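Local coordinates for protein RmpD (Hexulose-6-phosphate synthase) (Streptococcus mutans, PDB 3EXT) that is a TIM-barrel protein of the HUMPS family that holds a magnesium ion at its barrel strands, at residues L8-D13 and D32-G37; D64-D69 and W85-C90; R170-G175 and T192-R197. All coordinates share one frame; numbering follows the deposited sequence.

Contact 1: residues L8-D13 and D32-G37; sequences LQVALD and DVIEAG. With MG (magnesium ion), chain B.
Gln-9 to Leu-12 pair in parallel with Val-33 to Ala-36, and the two strand axes come within 4.7 Å at an angle of 20°. They are the first two strands of the TIM barrel, joined as a beta-alpha-beta unit through helix 17-27. The backbone ladder runs from Leu-8 O, which accepts from both Asp-32 N and Val-33 N, to Leu-12 O, which accepts from Gly-37 N just before the next helix. Leu-8 N meets Asp-32 OD2 at 2.8 Å on the lone pair turned away from the other oxygen. Lys-213 forms a salt bridge with the same carboxylate oxygen.

Gln-9, Ala-11, Val-33 and Glu-35 share the inner face. Gln-9 stretches along this face, with CG anti to the backbone N (chi1 177°). Its CG and CD pass over Val-33 CG1 on the way. The amide then reaches Glu-35, and Gln-9 NE2 gives a hydrogen bond of 2.7 Å to Glu-35 OE1. The amide and carboxylate planes stand 88° apart. Glu-35 OE1 lies close to the Gln-9 amide plane, while Gln-9 NE2 meets the carboxylate from above its plane. Ala-11 CB sits 3.5 Å from Glu-35 OE1.

The other face carries Val-10, Leu-12, Ile-34 and Ala-36. Leu-12 CD1 touches Ile-34 CG2 at 3.9 Å, and Leu-12 also packs on the alanines of helix 17-27.

Glu-35 divides its two oxygens. Glu-35 OE1 accepts hydrogen bonds from Gln-9 NE2 and from a magnesium-bound water. Glu-35 OE2 binds the magnesium ion directly at 2.1 Å. A second metal-bound water donates to Asp-13 OD1 at 2.8 Å.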
loop_
_atom_site.group_PDB
_atom_site.type_symbol
_atom_site.label_atom_id
_atom_site.label_comp_id
_atom_site.label_asym_id
_atom_site.label_seq_id
_atom_site.Cartn_x
_atom_site.Cartn_y
_atom_site.Cartn_z
ATOM N N LEU A 8 -17.844 -9.081 13.376
ATOM C CA LEU A 8 -18.002 -9.181 11.919
ATOM C C LEU A 8 -17.576 -7.836 11.246
ATOM O O LEU A 8 -18.129 -6.785 11.529
ATOM C CB LEU A 8 -19.432 -9.597 11.545
ATOM C CG LEU A 8 -19.816 -9.677 10.063
ATOM C CD1 LEU A 8 -18.908 -10.637 9.241
ATOM C CD2 LEU A 8 -21.256 -9.956 9.878
ATOM N N GLN A 9 -16.613 -7.917 10.341
ATOM C CA GLN A 9 -16.078 -6.769 9.586
ATOM C C GLN A 9 -16.461 -6.984 8.119
ATOM O O GLN A 9 -16.287 -8.093 7.598
ATOM C CB GLN A 9 -14.570 -6.722 9.731
ATOM C CG GLN A 9 -13.900 -5.589 8.903
ATOM C CD GLN A 9 -12.496 -5.331 9.321
ATOM O OE1 GLN A 9 -12.160 -5.410 10.502
ATOM N NE2 GLN A 9 -11.646 -4.950 8.350
ATOM N N VAL A 10 -17.050 -5.951 7.484
ATOM C CA VAL A 10 -17.233 -5.984 6.040
ATOM C C VAL A 10 -16.149 -5.151 5.326
ATOM O O VAL A 10 -15.984 -3.966 5.614
ATOM C CB VAL A 10 -18.640 -5.518 5.613
ATOM C CG1 VAL A 10 -18.981 -4.032 6.088
ATOM C CG2 VAL A 10 -18.833 -5.721 4.078
ATOM N N ALA A 11 -15.433 -5.809 4.407
ATOM C CA ALA A 11 -14.413 -5.206 3.565
ATOM C C ALA A 11 -15.095 -4.619 2.341
ATOM O O ALA A 11 -15.804 -5.331 1.604
ATOM C CB ALA A 11 -13.391 -6.283 3.145
ATOM N N LEU A 12 -14.899 -3.326 2.103
ATOM C CA LEU A 12 -15.394 -2.718 0.894
ATOM C C LEU A 12 -14.234 -2.597 -0.056
ATOM O O LEU A 12 -13.447 -1.673 0.041
ATOM C CB LEU A 12 -16.032 -1.329 1.181
ATOM C CG LEU A 12 -17.090 -1.320 2.329
ATOM C CD1 LEU A 12 -17.401 0.137 2.752
ATOM C CD2 LEU A 12 -18.396 -2.139 1.945
ATOM N N ASP A 13 -14.146 -3.495 -1.020
ATOM C CA ASP A 13 -12.982 -3.506 -1.897
ATOM C C ASP A 13 -13.399 -3.078 -3.314
ATOM O O ASP A 13 -12.764 -3.456 -4.291
ATOM C CB ASP A 13 -12.317 -4.942 -1.905
ATOM C CG ASP A 13 -11.691 -5.377 -0.518
ATOM O OD1 ASP A 13 -11.107 -4.554 0.211
ATOM O OD2 ASP A 13 -11.760 -6.590 -0.157
ATOM N N ASP A 32 -20.106 -5.249 12.775
ATOM C CA ASP A 32 -19.449 -4.553 13.844
ATOM C C ASP A 32 -18.417 -3.533 13.307
ATOM O O ASP A 32 -18.143 -2.518 13.956
ATOM C CB ASP A 32 -18.769 -5.579 14.773
ATOM C CG ASP A 32 -19.759 -6.554 15.376
ATOM O OD1 ASP A 32 -20.652 -6.076 16.109
ATOM O OD2 ASP A 32 -19.665 -7.763 15.070
ATOM N N VAL A 33 -17.870 -3.791 12.129
ATOM C CA VAL A 33 -16.718 -3.002 11.662
ATOM C C VAL A 33 -16.944 -2.841 10.208
ATOM O O VAL A 33 -17.343 -3.811 9.529
ATOM C CB VAL A 33 -15.353 -3.726 11.849
ATOM C CG1 VAL A 33 -14.193 -2.866 11.361
ATOM C CG2 VAL A 33 -15.104 -4.177 13.313
ATOM N N ILE A 34 -16.737 -1.602 9.732
ATOM C CA ILE A 34 -16.868 -1.284 8.323
ATOM C C ILE A 34 -15.490 -0.848 7.814
ATOM O O ILE A 34 -14.851 0.042 8.391
ATOM C CB ILE A 34 -17.948 -0.215 8.070
ATOM C CG1 ILE A 34 -19.341 -0.743 8.560
ATOM C CG2 ILE A 34 -17.982 0.197 6.585
ATOM C CD1 ILE A 34 -20.521 0.195 8.325
ATOM N N GLU A 35 -15.015 -1.486 6.746
ATOM C CA GLU A 35 -13.645 -1.196 6.286
ATOM C C GLU A 35 -13.614 -0.629 4.888
ATOM O O GLU A 35 -14.134 -1.270 3.971
ATOM C CB GLU A 35 -12.843 -2.502 6.311
ATOM C CG GLU A 35 -11.579 -2.433 5.505
ATOM C CD GLU A 35 -11.004 -3.790 5.123
ATOM O OE1 GLU A 35 -11.442 -4.863 5.669
ATOM O OE2 GLU A 35 -10.104 -3.783 4.252
ATOM N N ALA A 36 -12.967 0.528 4.695
ATOM C CA ALA A 36 -12.563 0.961 3.330
ATOM C C ALA A 36 -11.338 0.194 2.872
ATOM O O ALA A 36 -10.216 0.469 3.374
ATOM C CB ALA A 36 -12.241 2.458 3.269
ATOM N N GLY A 37 -11.536 -0.709 1.892
ATOM C CA GLY A 37 -10.462 -1.600 1.496
ATOM C C GLY A 37 -9.456 -0.852 0.605
ATOM O O GLY A 37 -9.787 0.221 0.057
HETATM MG MG MG B . -8.496 -5.089 3.804
HETATM O O HOH W 1 -8.994 -5.215 1.967
HETATM O O HOH W 2 -9.840 -6.856 4.555
HETATM O O HOH W 3 -7.084 -6.599 3.248
HETATM O O HOH W 4 -7.681 -5.169 5.968
#

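Contact 2: residues D64-D69 and W85-C90. With MG (magnesium ion), chain B.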
loop_
_atom_site.group_PDB
_atom_site.type_symbol
_atom_site.label_atom_id
_atom_site.label_comp_id
_atom_site.label_asym_id
_atom_site.label_seq_id
_atom_site.Cartn_x
_atom_site.Cartn_y
_atom_site.Cartn_z
ATOM N N ASP A 64 -8.008 0.757 5.309
ATOM C CA ASP A 64 -7.021 -0.258 4.942
ATOM C C ASP A 64 -6.035 0.307 3.918
ATOM O O ASP A 64 -6.132 0.024 2.713
ATOM C CB ASP A 64 -7.778 -1.496 4.395
ATOM C CG ASP A 64 -6.880 -2.648 4.062
ATOM O OD1 ASP A 64 -5.677 -2.658 4.404
ATOM O OD2 ASP A 64 -7.379 -3.573 3.365
ATOM N N THR A 65 -5.054 1.082 4.381
ATOM C CA THR A 65 -4.105 1.756 3.463
ATOM C C THR A 65 -2.870 0.897 3.188
ATOM O O THR A 65 -2.098 1.186 2.238
ATOM C CB THR A 65 -3.579 3.071 4.107
ATOM O OG1 THR A 65 -3.018 2.754 5.386
ATOM C CG2 THR A 65 -4.745 4.121 4.272
ATOM N N LYS A 66 -2.672 -0.154 3.996
ATOM C CA LYS A 66 -1.440 -0.981 3.944
ATOM C C LYS A 66 -0.218 -0.070 3.879
ATOM O O LYS A 66 0.649 -0.253 3.042
ATOM C CB LYS A 66 -1.445 -1.927 2.746
ATOM C CG LYS A 66 -2.377 -3.139 2.984
ATOM C CD LYS A 66 -2.634 -3.927 1.721
ATOM C CE LYS A 66 -3.583 -5.139 1.978
ATOM N NZ LYS A 66 -5.004 -4.713 2.241
ATOM N N CYS A 67 -0.152 0.880 4.798
ATOM C CA CYS A 67 0.922 1.885 4.799
ATOM C C CYS A 67 2.313 1.213 4.903
ATOM O O CYS A 67 2.526 0.405 5.791
ATOM C CB CYS A 67 0.672 2.766 5.998
ATOM S SG CYS A 67 1.841 4.070 6.241
ATOM N N ALA A 68 3.248 1.560 4.003
ATOM C CA ALA A 68 4.632 1.071 4.038
ATOM C C ALA A 68 5.657 2.139 4.475
ATOM O O ALA A 68 6.784 1.782 4.804
ATOM C CB ALA A 68 5.057 0.506 2.653
ATOM N N ASP A 69 5.269 3.416 4.429
ATOM C CA ASP A 69 6.165 4.546 4.612
ATOM C C ASP A 69 5.313 5.807 4.892
ATOM O O ASP A 69 4.084 5.768 4.742
ATOM C CB ASP A 69 6.992 4.730 3.320
ATOM C CG ASP A 69 8.336 5.390 3.568
ATOM O OD1 ASP A 69 8.602 5.815 4.717
ATOM O OD2 ASP A 69 9.132 5.461 2.603
ATOM N N TRP A 85 -9.193 2.397 12.885
ATOM C CA TRP A 85 -8.071 1.479 12.726
ATOM C C TRP A 85 -7.458 1.716 11.379
ATOM O O TRP A 85 -8.182 1.976 10.419
ATOM C CB TRP A 85 -8.516 0.013 12.816
ATOM C CG TRP A 85 -9.143 -0.393 14.162
ATOM C CD1 TRP A 85 -9.012 0.230 15.383
ATOM C CD2 TRP A 85 -9.951 -1.546 14.375
ATOM N NE1 TRP A 85 -9.781 -0.438 16.339
ATOM C CE2 TRP A 85 -10.342 -1.548 15.741
ATOM C CE3 TRP A 85 -10.435 -2.561 13.528
ATOM C CZ2 TRP A 85 -11.150 -2.565 16.282
ATOM C CZ3 TRP A 85 -11.259 -3.567 14.075
ATOM C CH2 TRP A 85 -11.609 -3.544 15.444
ATOM N N MET A 86 -6.141 1.707 11.303
ATOM C CA MET A 86 -5.471 1.810 9.988
ATOM C C MET A 86 -4.504 0.633 9.838
ATOM O O MET A 86 -3.829 0.280 10.810
ATOM C CB MET A 86 -4.678 3.102 9.848
ATOM C CG MET A 86 -4.326 3.321 8.368
ATOM S SD MET A 86 -3.234 4.708 8.006
ATOM C CE MET A 86 -1.645 4.158 8.716
ATOM N N THR A 87 -4.389 0.052 8.635
ATOM C CA THR A 87 -3.425 -1.016 8.453
ATOM C C THR A 87 -2.043 -0.459 7.967
ATOM O O THR A 87 -1.980 0.504 7.176
ATOM C CB THR A 87 -3.895 -2.034 7.399
ATOM O OG1 THR A 87 -4.119 -1.361 6.161
ATOM C CG2 THR A 87 -5.184 -2.806 7.840
ATOM N N CYS A 88 -0.982 -1.121 8.422
ATOM C CA CYS A 88 0.363 -0.983 7.884
ATOM C C CYS A 88 0.743 -2.352 7.368
ATOM O O CYS A 88 0.430 -3.345 8.018
ATOM C CB CYS A 88 1.379 -0.579 8.991
ATOM S SG CYS A 88 1.385 1.188 9.452
ATOM N N ILE A 89 1.425 -2.391 6.223
ATOM C CA ILE A 89 1.921 -3.622 5.638
ATOM C C ILE A 89 3.105 -4.101 6.518
ATOM O O ILE A 89 3.882 -3.284 7.048
ATOM C CB ILE A 89 2.302 -3.448 4.131
ATOM C CG1 ILE A 89 2.520 -4.763 3.414
ATOM C CG2 ILE A 89 3.579 -2.637 3.946
ATOM C CD1 ILE A 89 1.304 -5.624 3.312
ATOM N N CYS A 90 3.227 -5.405 6.670
ATOM C CA CYS A 90 4.244 -5.954 7.589
ATOM C C CYS A 90 5.654 -5.567 7.197
ATOM O O CYS A 90 6.548 -5.648 8.030
ATOM C CB CYS A 90 4.126 -7.476 7.728
ATOM S SG CYS A 90 4.161 -8.357 6.179
HETATM MG MG MG B . -8.496 -5.089 3.804
HETATM O O HOH W 3 -7.084 -6.599 3.248
HETATM O O HOH W 2 -9.840 -6.856 4.555
HETATM O O HOH W 4 -7.681 -5.169 5.968
HETATM O O HOH W 1 -8.994 -5.215 1.967
#
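Hydrogen bonds at Thr-87 OG1 dominate the polar side. Thr-87 OG1 donates to Asp-64 OD1 at 2.7 Å, on the lone pair turned away from OD2. Thr-87 OG1 also accepts from Lys-66 N at 2.9 Å. With chi1 at 58°, OG1 stands between its own backbone N and carbonyl carbon and turns toward the neighbouring strand 60-67. Thr-87 O takes Cys-67 N, with a weak bond from Thr-65 OG1 as well. Cys-67 O then accepts from Ile-89 N.

The charged and metal contacts start from Asp-64. Asp-64 OD2 binds the magnesium ion at 1.9 Å, and Glu-35 is the other protein ligand. Lys-66 NZ makes a salt bridge to Asp-64 OD2 at 2.9 Å and a bond to a metal-bound water. Thr-87 thus acts in the second shell, holding the far oxygen of a metal ligand.

These are the third and fourth strands of the TIM barrel, linked through helix 71-79. Their axes make an angle of 33°, and Cys-67 with Cys-88 is the one bridge.

Met-86 crosses Thr-65 at about a right angle, with a sulfur-hydroxyl contact of 3.3 Å from Met-86 SD to Thr-65 OG1. Apolar contacts follow. The chain bends at chi3 (69°), which carries Met-86 CE to Cys-67 CB at 3.8 Å. Met-86 also packs on helices 71-79 and 94-107. Farther along, Ala-68 CB meets Ile-89 CG2 at 3.7 Å, where the second subunit packs against both residues.

Contact 3: residues R170-G175 and T192-R197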
loop_
_atom_site.group_PDB
_atom_site.type_symbol
_atom_site.label_atom_id
_atom_site.label_comp_id
_atom_site.label_asym_id
_atom_site.label_seq_id
_atom_site.Cartn_x
_atom_site.Cartn_y
_atom_site.Cartn_z
ATOM N N ARG A 170 -4.605 -9.312 19.083
ATOM C CA ARG A 170 -5.980 -9.469 18.630
ATOM C C ARG A 170 -5.943 -9.748 17.130
ATOM O O ARG A 170 -5.550 -8.865 16.335
ATOM C CB ARG A 170 -6.822 -8.223 18.963
ATOM C CG ARG A 170 -7.363 -8.214 20.421
ATOM C CD ARG A 170 -7.692 -6.798 20.861
ATOM N NE ARG A 170 -6.527 -5.918 20.816
ATOM C CZ ARG A 170 -6.557 -4.628 20.471
ATOM N NH1 ARG A 170 -7.719 -4.032 20.145
ATOM N NH2 ARG A 170 -5.414 -3.936 20.445
ATOM N N VAL A 171 -6.311 -10.978 16.745
ATOM C CA VAL A 171 -6.104 -11.426 15.359
ATOM C C VAL A 171 -7.398 -11.361 14.536
ATOM O O VAL A 171 -8.447 -11.880 14.962
ATOM C CB VAL A 171 -5.477 -12.860 15.261
ATOM C CG1 VAL A 171 -5.177 -13.201 13.817
ATOM C CG2 VAL A 171 -4.185 -12.976 16.089
ATOM N N SER A 172 -7.315 -10.739 13.362
ATOM C CA SER A 172 -8.427 -10.764 12.389
ATOM C C SER A 172 -8.037 -11.757 11.348
ATOM O O SER A 172 -6.879 -11.820 10.981
ATOM C CB SER A 172 -8.657 -9.436 11.664
ATOM O OG SER A 172 -9.044 -8.434 12.551
ATOM N N VAL A 173 -9.015 -12.500 10.849
ATOM C CA VAL A 173 -8.774 -13.486 9.816
ATOM C C VAL A 173 -9.645 -13.137 8.641
ATOM O O VAL A 173 -10.727 -12.574 8.796
ATOM C CB VAL A 173 -8.969 -14.991 10.283
ATOM C CG1 VAL A 173 -7.965 -15.366 11.394
ATOM C CG2 VAL A 173 -10.376 -15.269 10.723
ATOM N N THR A 174 -9.157 -13.470 7.449
ATOM C CA THR A 174 -9.877 -13.176 6.215
ATOM C C THR A 174 -9.473 -14.180 5.135
ATOM O O THR A 174 -8.428 -14.806 5.255
ATOM C CB THR A 174 -9.695 -11.674 5.774
ATOM O OG1 THR A 174 -10.672 -11.354 4.767
ATOM C CG2 THR A 174 -8.305 -11.397 5.271
ATOM N N GLY A 175 -10.317 -14.349 4.117
ATOM C CA GLY A 175 -10.085 -15.335 3.048
ATOM C C GLY A 175 -10.921 -16.601 3.250
ATOM O O GLY A 175 -10.742 -17.308 4.239
ATOM N N THR A 192 -11.698 -10.728 15.050
ATOM C CA THR A 192 -12.574 -10.222 13.996
ATOM C C THR A 192 -12.500 -11.215 12.819
ATOM O O THR A 192 -11.433 -11.729 12.492
ATOM C CB THR A 192 -12.140 -8.779 13.537
ATOM O OG1 THR A 192 -12.218 -7.873 14.640
ATOM C CG2 THR A 192 -13.029 -8.210 12.466
ATOM N N PHE A 193 -13.642 -11.514 12.220
ATOM C CA PHE A 193 -13.740 -12.213 10.946
ATOM C C PHE A 193 -14.076 -11.140 9.936
ATOM O O PHE A 193 -15.069 -10.407 10.109
ATOM C CB PHE A 193 -14.870 -13.254 11.001
ATOM C CG PHE A 193 -14.543 -14.432 11.871
ATOM C CD1 PHE A 193 -13.702 -15.444 11.398
ATOM C CD2 PHE A 193 -15.084 -14.549 13.154
ATOM C CE1 PHE A 193 -13.371 -16.533 12.203
ATOM C CE2 PHE A 193 -14.777 -15.617 13.951
ATOM C CZ PHE A 193 -13.916 -16.616 13.480
ATOM N N ILE A 194 -13.218 -11.010 8.925
ATOM C CA ILE A 194 -13.452 -10.091 7.819
ATOM C C ILE A 194 -14.112 -10.829 6.618
ATOM O O ILE A 194 -13.549 -11.774 6.050
ATOM C CB ILE A 194 -12.150 -9.381 7.345
ATOM C CG1 ILE A 194 -11.334 -8.882 8.556
ATOM C CG2 ILE A 194 -12.517 -8.253 6.349
ATOM C CD1 ILE A 194 -9.961 -8.214 8.258
ATOM N N ALA A 195 -15.310 -10.382 6.242
ATOM C CA ALA A 195 -15.977 -10.959 5.093
ATOM C C ALA A 195 -16.143 -9.852 4.051
ATOM O O ALA A 195 -15.938 -8.689 4.354
ATOM C CB ALA A 195 -17.317 -11.539 5.485
ATOM N N GLY A 196 -16.496 -10.210 2.826
ATOM C CA GLY A 196 -16.520 -9.222 1.724
ATOM C C GLY A 196 -17.685 -9.499 0.808
ATOM O O GLY A 196 -18.861 -9.402 1.206
ATOM N N ARG A 197 -17.348 -9.900 -0.414
ATOM C CA ARG A 197 -18.365 -10.119 -1.444
ATOM C C ARG A 197 -19.261 -11.300 -1.152
ATOM O O ARG A 197 -20.367 -11.324 -1.655
ATOM C CB ARG A 197 -17.769 -10.237 -2.846
ATOM C CG ARG A 197 -16.942 -9.040 -3.254
ATOM C CD ARG A 197 -15.948 -9.496 -4.283
ATOM N NE ARG A 197 -16.361 -9.170 -5.642
ATOM C CZ ARG A 197 -16.816 -10.040 -6.543
ATOM N NH1 ARG A 197 -16.958 -11.334 -6.250
ATOM N NH2 ARG A 197 -17.139 -9.594 -7.757
HETATM O O HOH W 5 -13.210 -13.396 3.909
#
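Ile-194 O is gripped by two donors. A water gives Ile-194 O a bond of 2.7 Å. Thr-174 OG1 gives Ile-194 O another of 3.2 Å. The hydroxyl approaches from above the carbonyl plane. With chi1 at -166°, Thr-174 OG1 lies beside its own carbonyl carbon and leans toward Ile-194. The same water accepts from Gly-175 N, so it bridges the ends of the two strands.

These are the seventh and eighth strands of the TIM barrel. They run parallel, with axes 24° apart. Two sound backbone bonds join them. Val-173 N donates to Thr-192 O, and Ile-194 N donates to Val-173 O at 2.9 Å, almost straight at 176°. A weak, longer bond from Thr-192 N to Val-171 O lies on the N-terminal side of these.

Ser-172, Thr-192, Thr-174 and Ile-194 share the inner face. Ser-172 OG lies 3.3 Å from Thr-192 CB. Ile-194 reaches back across Ser-172, and its CD1 rests 3.8 Å from Ser-172 CB. Its CB meets the OG1 and CB of Thr-174. Ile-194 also packs on Gln-9 and Ala-11 of the first strand and on Ile-139 of the sixth, so it takes part in the packing of the barrel interior.

The outer face has Val-173 and Phe-193 lying side by side and pointing the same way. Val-173 CG2 meets the ring obliquely, 3.4 Å from Phe-193 CD1. Phe-185 meets the same ring edge-to-face, and Trp-220 also touches it.

The outer face is apolar, while the inner face mixes hydroxyls with the aliphatic Ile-194. At the C-terminal end, a hydroxyl and a water satisfy Ile-194 O, the last carbonyl oxygen before Ala-195.

From the N terminus, contact 1 closes the first loop, around helix 17-27, and pairs strands one and two of the barrel. Contact 2 opens later and closes the loop around helix 71-79, pairing strands three and four. Contact 3 comes last and closes a loop without a helix between strands 170-174 and 192-195. The three follow in series, and none nests or crosses. Contact 1 touches both of the others, while contacts 2 and 3 do not meet. Strands 33-36 and 60-67 are neighbours, so contacts 1 and 2 share the magnesium ion and its four waters. Strand 192-195 lies beside strand 7-12. There, Gln-9 and Ala-11 bond to Ala-195, which closes the barrel between contacts 3 and 1.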